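PDB 6AF4: HigA antitoxin, which probably binds DNA through a helix-turn-helix domain of the XRE family and, as the antitoxin of a toxin-antitoxin pair, probably neutralises its partner toxin. Local coordinates for residues 31-36 / 63-68; 45-50 / 59-64. All coordinates share one frame; numbering follows the deposited sequence.

Contact 1: 31-36 / 63-68; sequences AIMSEL and RMETGK
Glu65 OE2 has two partners: a salt bridge to Arg40, near the end of helix 20-40, and a hydrogen bond to an aromatic side chain on the chain of another protein. Below the carboxylate, the CB and CG methylenes of this glutamate supply apolar surface between helix 20-40 and the end of helix 58-65. With CG anti to the backbone N (chi1 -168°) and the chain extended beyond it, these methylenes reach out from helix 58-65, and Leu36 and Met33 pack on them. Leu36 approaches with one branch, CD1 lying 3.6 Å from Glu65 CB and 3.8 Å from Glu65 CG. Met33 crosses the same chain at about a right angle, its CG 4.1 Å from Glu65 CG. Its SD lies 3.6 Å from Glu65 O, and the bend at chi3 (-88°) then turns CE away from that carbonyl.

One position back, Met64 is purely apolar. Its extended chain carries CE to 3.6 Å from Ile32 CG2, the short branch of the isoleucine, and the two side chains meet nearly perpendicularly. A long, unbranched methionine suits this place because it also reaches Val76 and Val79 of helix 73-82.

No hydrogen bond joins the two segments, so shape and burial hold them together. The carboxylate of Glu65, the charged group at this contact, has its partners outside the two segments, so the same group that is paired with Arg40 also forms part of the interface with the other protein.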
ATOM      1  N   ALA H  31       3.389 -10.028  -5.491  1.00 48.40           N
ATOM      2  CA  ALA H  31       2.765 -10.569  -4.286  1.00 49.03           C
ATOM      3  C   ALA H  31       1.250 -10.409  -4.358  1.00 52.06           C
ATOM      4  O   ALA H  31       0.496 -11.293  -3.947  1.00 47.55           O
ATOM      5  CB  ALA H  31       3.315  -9.885  -3.046  1.00 34.13           C
ATOM      6  N   ILE H  32       0.818  -9.270  -4.889  1.00 48.12           N
ATOM      7  CA  ILE H  32      -0.597  -8.993  -5.100  1.00 51.43           C
ATOM      8  C   ILE H  32      -1.154  -9.839  -6.244  1.00 52.87           C
ATOM      9  O   ILE H  32      -2.235 -10.419  -6.128  1.00 58.76           O
ATOM     10  CB  ILE H  32      -0.827  -7.500  -5.396  1.00 46.37           C
ATOM     11  CG1 ILE H  32      -0.567  -6.669  -4.140  1.00 38.01           C
ATOM     12  CG2 ILE H  32      -2.233  -7.259  -5.907  1.00 43.44           C
ATOM     13  CD1 ILE H  32      -0.504  -5.188  -4.404  1.00 41.28           C
ATOM     14  N   MET H  33      -0.413  -9.905  -7.345  1.00 46.55           N
ATOM     15  CA  MET H  33      -0.792 -10.758  -8.464  1.00 55.84           C
ATOM     16  C   MET H  33      -0.905 -12.210  -8.012  1.00 55.10           C
ATOM     17  O   MET H  33      -1.819 -12.920  -8.421  1.00 56.02           O
ATOM     18  CB  MET H  33       0.219 -10.642  -9.610  1.00 58.83           C
ATOM     19  CG  MET H  33       0.010  -9.439 -10.517  1.00 56.19           C
ATOM     20  SD  MET H  33       1.199  -9.367 -11.877  1.00 69.81           S
ATOM     21  CE  MET H  33       2.542  -8.463 -11.117  1.00 45.57           C
ATOM     22  N   SER H  34       0.024 -12.635  -7.159  1.00 57.02           N
ATOM     23  CA  SER H  34       0.039 -14.004  -6.648  1.00 59.34           C
ATOM     24  C   SER H  34      -1.235 -14.347  -5.889  1.00 67.86           C
ATOM     25  O   SER H  34      -1.847 -15.388  -6.132  1.00 72.05           O
ATOM     26  CB  SER H  34       1.248 -14.226  -5.741  1.00 55.92           C
ATOM     27  OG  SER H  34       2.451 -14.206  -6.487  1.00 60.33           O
ATOM     28  N   GLU H  35      -1.626 -13.470  -4.968  1.00 64.80           N
ATOM     29  CA  GLU H  35      -2.824 -13.686  -4.166  1.00 66.37           C
ATOM     30  C   GLU H  35      -4.059 -13.847  -5.047  1.00 68.04           C
ATOM     31  O   GLU H  35      -4.891 -14.720  -4.805  1.00 67.08           O
ATOM     32  CB  GLU H  35      -3.028 -12.534  -3.180  1.00 55.30           C
ATOM     33  CG  GLU H  35      -1.955 -12.432  -2.104  1.00 63.44           C
ATOM     34  CD  GLU H  35      -1.901 -13.653  -1.200  1.00 71.86           C
ATOM     35  OE1 GLU H  35      -2.922 -14.366  -1.090  1.00 73.20           O
ATOM     36  OE2 GLU H  35      -0.834 -13.896  -0.596  1.00 76.64           O
ATOM     37  N   LEU H  36      -4.165 -13.010  -6.073  1.00 62.18           N
ATOM     38  CA  LEU H  36      -5.289 -13.075  -6.999  1.00 61.98           C
ATOM     39  C   LEU H  36      -5.252 -14.357  -7.824  1.00 69.49           C
ATOM     40  O   LEU H  36      -6.292 -14.902  -8.187  1.00 75.12           O
ATOM     41  CB  LEU H  36      -5.294 -11.855  -7.917  1.00 54.82           C
ATOM     42  CG  LEU H  36      -5.564 -10.532  -7.199  1.00 58.87           C
ATOM     43  CD1 LEU H  36      -5.472  -9.363  -8.158  1.00 66.49           C
ATOM     44  CD2 LEU H  36      -6.925 -10.570  -6.533  1.00 54.80           C
ATOM     45  N   ARG H  63      -7.468  -3.749 -12.692  1.00 63.57           N
ATOM     46  CA  ARG H  63      -6.300  -2.879 -12.789  1.00 66.82           C
ATOM     47  C   ARG H  63      -5.347  -3.086 -11.622  1.00 64.44           C
ATOM     48  O   ARG H  63      -4.162  -2.793 -11.720  1.00 70.53           O
ATOM     49  CB  ARG H  63      -6.717  -1.410 -12.845  1.00 60.97           C
ATOM     50  CG  ARG H  63      -7.527  -1.029 -14.063  1.00 68.98           C
ATOM     51  CD  ARG H  63      -7.980   0.413 -13.954  1.00 79.06           C
ATOM     52  NE  ARG H  63      -7.815   0.920 -12.594  1.00 80.56           N
ATOM     53  CZ  ARG H  63      -8.782   1.499 -11.891  1.00 85.83           C
ATOM     54  NH1 ARG H  63      -9.990   1.645 -12.417  1.00 82.48           N
ATOM     55  NH2 ARG H  63      -8.542   1.929 -10.659  1.00 82.11           N
ATOM     56  N   MET H  64      -5.872  -3.571 -10.506  1.00 61.16           N
ATOM     57  CA  MET H  64      -5.032  -3.854  -9.353  1.00 59.44           C
ATOM     58  C   MET H  64      -4.118  -5.036  -9.655  1.00 60.37           C
ATOM     59  O   MET H  64      -3.008  -5.131  -9.133  1.00 53.57           O
ATOM     60  CB  MET H  64      -5.889  -4.136  -8.125  1.00 61.32           C
ATOM     61  CG  MET H  64      -5.099  -4.492  -6.888  1.00 55.38           C
ATOM     62  SD  MET H  64      -6.184  -4.958  -5.536  1.00 55.14           S
ATOM     63  CE  MET H  64      -4.994  -5.543  -4.335  1.00 57.20           C
ATOM     64  N   GLU H  65      -4.596  -5.940 -10.503  1.00 65.04           N
ATOM     65  CA  GLU H  65      -3.801  -7.085 -10.922  1.00 63.07           C
ATOM     66  C   GLU H  65      -2.784  -6.690 -11.991  1.00 64.92           C
ATOM     67  O   GLU H  65      -1.621  -7.080 -11.925  1.00 66.63           O
ATOM     68  CB  GLU H  65      -4.701  -8.204 -11.440  1.00 65.16           C
ATOM     69  CG  GLU H  65      -3.978  -9.523 -11.616  1.00 60.13           C
ATOM     70  CD  GLU H  65      -4.881 -10.617 -12.128  1.00 62.70           C
ATOM     71  OE1 GLU H  65      -6.116 -10.452 -12.061  1.00 72.61           O
ATOM     72  OE2 GLU H  65      -4.356 -11.643 -12.605  1.00 69.74           O
ATOM     73  N   THR H  66      -3.224  -5.913 -12.976  1.00 65.75           N
ATOM     74  CA  THR H  66      -2.315  -5.448 -14.014  1.00 69.01           C
ATOM     75  C   THR H  66      -1.758  -4.099 -13.586  1.00 73.68           C
ATOM     76  O   THR H  66      -2.449  -3.085 -13.635  1.00 82.50           O
ATOM     77  CB  THR H  66      -3.018  -5.334 -15.380  1.00 69.10           C
ATOM     78  OG1 THR H  66      -3.870  -4.181 -15.391  1.00 64.50           O
ATOM     79  CG2 THR H  66      -3.845  -6.585 -15.658  1.00 58.65           C
ATOM     80  N   GLY H  67      -0.475  -4.086 -13.244  1.00 70.45           N
ATOM     81  CA  GLY H  67       0.086  -3.060 -12.383  1.00 77.10           C
ATOM     82  C   GLY H  67       0.321  -1.693 -12.993  1.00 79.54           C
ATOM     83  O   GLY H  67       1.054  -0.882 -12.426  1.00 81.79           O
ATOM     84  N   LYS H  68      -0.302  -1.445 -14.141  1.00 75.66           N
ATOM     85  CA  LYS H  68      -0.151  -0.195 -14.883  1.00 77.26           C
ATOM     86  C   LYS H  68      -0.259   1.068 -14.027  1.00 74.57           C
ATOM     87  O   LYS H  68       0.614   1.934 -14.082  1.00 76.17           O
ATOM     88  CB  LYS H  68      -1.195  -0.157 -15.993  1.00 67.48           C
ATOM     89  CG  LYS H  68      -1.148   1.058 -16.893  1.00 64.88           C
ATOM     90  CD  LYS H  68      -1.999   0.836 -18.140  1.00 71.11           C
ATOM     91  CE  LYS H  68      -3.239  -0.036 -17.892  1.00 84.31           C
ATOM     92  NZ  LYS H  68      -4.089   0.372 -16.727  1.00 78.99           N
TER

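Contact 2: 45-50 / 59-64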
ATOM      1  N   ILE H  45     -12.127 -18.854  -6.249  1.00 88.48           N
ATOM      2  CA  ILE H  45     -12.718 -17.528  -6.132  1.00 86.34           C
ATOM      3  C   ILE H  45     -12.466 -16.736  -7.402  1.00 81.25           C
ATOM      4  O   ILE H  45     -11.336 -16.336  -7.685  1.00 78.21           O
ATOM      5  CB  ILE H  45     -12.149 -16.740  -4.935  1.00 79.67           C
ATOM      6  CG1 ILE H  45     -12.312 -17.533  -3.638  1.00 80.45           C
ATOM      7  CG2 ILE H  45     -12.827 -15.380  -4.823  1.00 82.63           C
ATOM      8  CD1 ILE H  45     -11.890 -16.768  -2.405  1.00 72.47           C
ATOM      9  N   SER H  46     -13.531 -16.499  -8.157  1.00 80.05           N
ATOM     10  CA  SER H  46     -13.439 -15.727  -9.385  1.00 85.67           C
ATOM     11  C   SER H  46     -13.362 -14.234  -9.091  1.00 85.21           C
ATOM     12  O   SER H  46     -13.419 -13.816  -7.934  1.00 83.33           O
ATOM     13  CB  SER H  46     -14.632 -16.047 -10.293  1.00 84.16           C
ATOM     14  OG  SER H  46     -15.861 -15.922  -9.591  1.00 83.78           O
ATOM     15  N   GLN H  47     -13.227 -13.434 -10.144  1.00 82.33           N
ATOM     16  CA  GLN H  47     -13.161 -11.992  -9.983  1.00 80.98           C
ATOM     17  C   GLN H  47     -14.569 -11.459  -9.712  1.00 86.03           C
ATOM     18  O   GLN H  47     -14.739 -10.494  -8.962  1.00 86.39           O
ATOM     19  CB  GLN H  47     -12.551 -11.332 -11.218  1.00 83.18           C
ATOM     20  CG  GLN H  47     -11.717 -10.086 -10.925  1.00 77.97           C
ATOM     21  CD  GLN H  47     -11.139  -9.461 -12.182  1.00 74.35           C
ATOM     22  OE1 GLN H  47     -11.878  -9.033 -13.067  1.00 72.93           O
ATOM     23  NE2 GLN H  47      -9.812  -9.417 -12.269  1.00 69.07           N
ATOM     24  N   LYS H  48     -15.579 -12.091 -10.308  1.00 90.00           N
ATOM     25  CA  LYS H  48     -16.968 -11.772  -9.969  1.00 88.53           C
ATOM     26  C   LYS H  48     -17.227 -11.985  -8.479  1.00 86.51           C
ATOM     27  O   LYS H  48     -17.912 -11.190  -7.838  1.00 84.68           O
ATOM     28  CB  LYS H  48     -17.950 -12.607 -10.819  1.00 91.37           C
ATOM     29  CG  LYS H  48     -18.214 -14.017 -10.265  1.00 96.38           C
ATOM     30  CD  LYS H  48     -19.688 -14.368 -10.140  1.00102.49           C
ATOM     31  CE  LYS H  48     -19.865 -15.409  -9.020  1.00 99.14           C
ATOM     32  NZ  LYS H  48     -21.263 -15.890  -8.811  1.00101.93           N
ATOM     33  N   LYS H  49     -16.618 -13.033  -7.936  1.00 84.34           N
ATOM     34  CA  LYS H  49     -16.882 -13.495  -6.585  1.00 84.61           C
ATOM     35  C   LYS H  49     -16.171 -12.630  -5.559  1.00 88.37           C
ATOM     36  O   LYS H  49     -16.710 -12.329  -4.494  1.00 84.46           O
ATOM     37  CB  LYS H  49     -16.445 -14.959  -6.451  1.00 83.35           C
ATOM     38  CG  LYS H  49     -16.449 -15.504  -5.041  1.00 84.61           C
ATOM     39  CD  LYS H  49     -17.858 -15.746  -4.548  1.00 87.52           C
ATOM     40  CE  LYS H  49     -17.832 -16.549  -3.261  1.00 81.98           C
ATOM     41  NZ  LYS H  49     -19.201 -16.783  -2.733  1.00 84.38           N
ATOM     42  N   LEU H  50     -14.954 -12.235  -5.905  1.00 84.62           N
ATOM     43  CA  LEU H  50     -14.148 -11.363  -5.069  1.00 78.42           C
ATOM     44  C   LEU H  50     -14.728  -9.951  -5.031  1.00 76.69           C
ATOM     45  O   LEU H  50     -14.576  -9.232  -4.041  1.00 73.86           O
ATOM     46  CB  LEU H  50     -12.708 -11.335  -5.583  1.00 80.55           C
ATOM     47  CG  LEU H  50     -11.706 -10.468  -4.825  1.00 65.90           C
ATOM     48  CD1 LEU H  50     -11.813 -10.750  -3.342  1.00 76.82           C
ATOM     49  CD2 LEU H  50     -10.311 -10.750  -5.327  1.00 63.21           C
ATOM     50  N   PRO H  59     -13.692  -3.608 -12.425  1.00 76.32           N
ATOM     51  CA  PRO H  59     -12.610  -2.915 -13.138  1.00 70.46           C
ATOM     52  C   PRO H  59     -11.464  -2.500 -12.218  1.00 71.61           C
ATOM     53  O   PRO H  59     -10.310  -2.493 -12.645  1.00 71.77           O
ATOM     54  CB  PRO H  59     -13.308  -1.682 -13.723  1.00 71.57           C
ATOM     55  CG  PRO H  59     -14.733  -2.087 -13.849  1.00 75.16           C
ATOM     56  CD  PRO H  59     -14.997  -2.959 -12.657  1.00 72.18           C
ATOM     57  N   VAL H  60     -11.783  -2.165 -10.971  1.00 70.43           N
ATOM     58  CA  VAL H  60     -10.776  -1.724 -10.012  1.00 66.19           C
ATOM     59  C   VAL H  60      -9.849  -2.874  -9.607  1.00 66.95           C
ATOM     60  O   VAL H  60      -8.634  -2.693  -9.510  1.00 63.90           O
ATOM     61  CB  VAL H  60     -11.432  -1.108  -8.754  1.00 68.94           C
ATOM     62  CG1 VAL H  60     -10.391  -0.814  -7.685  1.00 59.16           C
ATOM     63  CG2 VAL H  60     -12.189   0.160  -9.121  1.00 65.75           C
ATOM     64  N   ILE H  61     -10.415  -4.058  -9.383  1.00 66.93           N
ATOM     65  CA  ILE H  61      -9.601  -5.218  -9.033  1.00 64.74           C
ATOM     66  C   ILE H  61      -8.795  -5.685 -10.251  1.00 66.26           C
ATOM     67  O   ILE H  61      -7.673  -6.180 -10.112  1.00 65.73           O
ATOM     68  CB  ILE H  61     -10.465  -6.383  -8.473  1.00 59.62           C
ATOM     69  CG1 ILE H  61      -9.602  -7.604  -8.155  1.00 55.00           C
ATOM     70  CG2 ILE H  61     -11.541  -6.784  -9.441  1.00 73.16           C
ATOM     71  CD1 ILE H  61      -8.611  -7.370  -7.048  1.00 63.86           C
ATOM     72  N   ALA H  62      -9.355  -5.499 -11.443  1.00 66.65           N
ATOM     73  CA  ALA H  62      -8.667  -5.861 -12.681  1.00 63.64           C
ATOM     74  C   ALA H  62      -7.374  -5.067 -12.844  1.00 66.99           C
ATOM     75  O   ALA H  62      -6.314  -5.640 -13.102  1.00 66.97           O
ATOM     76  CB  ALA H  62      -9.577  -5.641 -13.879  1.00 55.16           C
ATOM     77  N   ARG H  63      -7.468  -3.749 -12.692  1.00 63.57           N
ATOM     78  CA  ARG H  63      -6.300  -2.879 -12.789  1.00 66.82           C
ATOM     79  C   ARG H  63      -5.347  -3.086 -11.622  1.00 64.44           C
ATOM     80  O   ARG H  63      -4.162  -2.793 -11.720  1.00 70.53           O
ATOM     81  CB  ARG H  63      -6.717  -1.410 -12.845  1.00 60.97           C
ATOM     82  CG  ARG H  63      -7.527  -1.029 -14.063  1.00 68.98           C
ATOM     83  CD  ARG H  63      -7.980   0.413 -13.954  1.00 79.06           C
ATOM     84  NE  ARG H  63      -7.815   0.920 -12.594  1.00 80.56           N
ATOM     85  CZ  ARG H  63      -8.782   1.499 -11.891  1.00 85.83           C
ATOM     86  NH1 ARG H  63      -9.990   1.645 -12.417  1.00 82.48           N
ATOM     87  NH2 ARG H  63      -8.542   1.929 -10.659  1.00 82.11           N
ATOM     88  N   MET H  64      -5.872  -3.571 -10.506  1.00 61.16           N
ATOM     89  CA  MET H  64      -5.032  -3.854  -9.353  1.00 59.44           C
ATOM     90  C   MET H  64      -4.118  -5.036  -9.655  1.00 60.37           C
ATOM     91  O   MET H  64      -3.008  -5.131  -9.133  1.00 53.57           O
ATOM     92  CB  MET H  64      -5.889  -4.136  -8.125  1.00 61.32           C
ATOM     93  CG  MET H  64      -5.099  -4.492  -6.888  1.00 55.38           C
ATOM     94  SD  MET H  64      -6.184  -4.958  -5.536  1.00 55.14           S
ATOM     95  CE  MET H  64      -4.994  -5.543  -4.335  1.00 57.20           C
TER
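Ile61 packs against both Gln47 and Leu50, presenting two branches to helix 47-54. Its CG2 lies 3.6 Å from CG of Gln47 and 3.9 Å from CD of the same residue, and the two side chains slide past each other in opposite directions. The longer branch serves a second neighbour: with CG1 anti to the backbone N (chi1 178°), CD1 is carried to 4.2 Å from Leu50 CD2, where the two side chains cross at about a right angle. A beta-branched residue suits the place, since one position on helix 58-65 can meet two residues one turn apart on helix 47-54.

The polar part is looser. Beyond CG the Gln47 chain is extended (chi2 180°), which brings its amide over Ala62. There NE2 is 3.8 Å from Ala62 CA and OE1 is 4.2 Å from Ala62 CB, a van der Waals approach with no hydrogen bond across the segments. The small side chain of alanine lets the amide lie this close to the helix, and Gln47 also touches Gln58 and Glu65 at the two ends of helix 58-65.

Capping is confined to the first segment. Ser46 is the N-cap of helix 47-54, its OG accepting a weak bond from Lys49 N at 3.4 Å, while Leu50 N bonds to Ser46 O and closes the first turn.

Helices 47-54 and 58-65 form the helix-turn-helix pair, the second being the probable recognition helix as in relatives. Leu50 and Ile61 point into the domain, where Val79 of helix 73-82 and Leu36 of helix 20-40 complete the apolar cluster.

In the fold
The centres of contacts 1 and 2 lie about 10 Å apart, and helix 58-65 belongs to both. Helix 20-40 contributes the first segment of contact 1; helix 47-54, next along the chain, contributes that of contact 2. Both contacts then end on the same later helix, sharing Arg63 and Met64. They meet chiefly through Leu36, whose CD2 is 3.6 Å from Leu50 CD2 and 3.7 Å from Ile61 CD1, and Glu65 also touches Gln47. Helix 58-65 is thus fixed against two preceding helices at once, with contact 1 near the centre of the chain and contact 2 farther out. This is consistent with helix 58-65, the probable recognition helix, being packed against both.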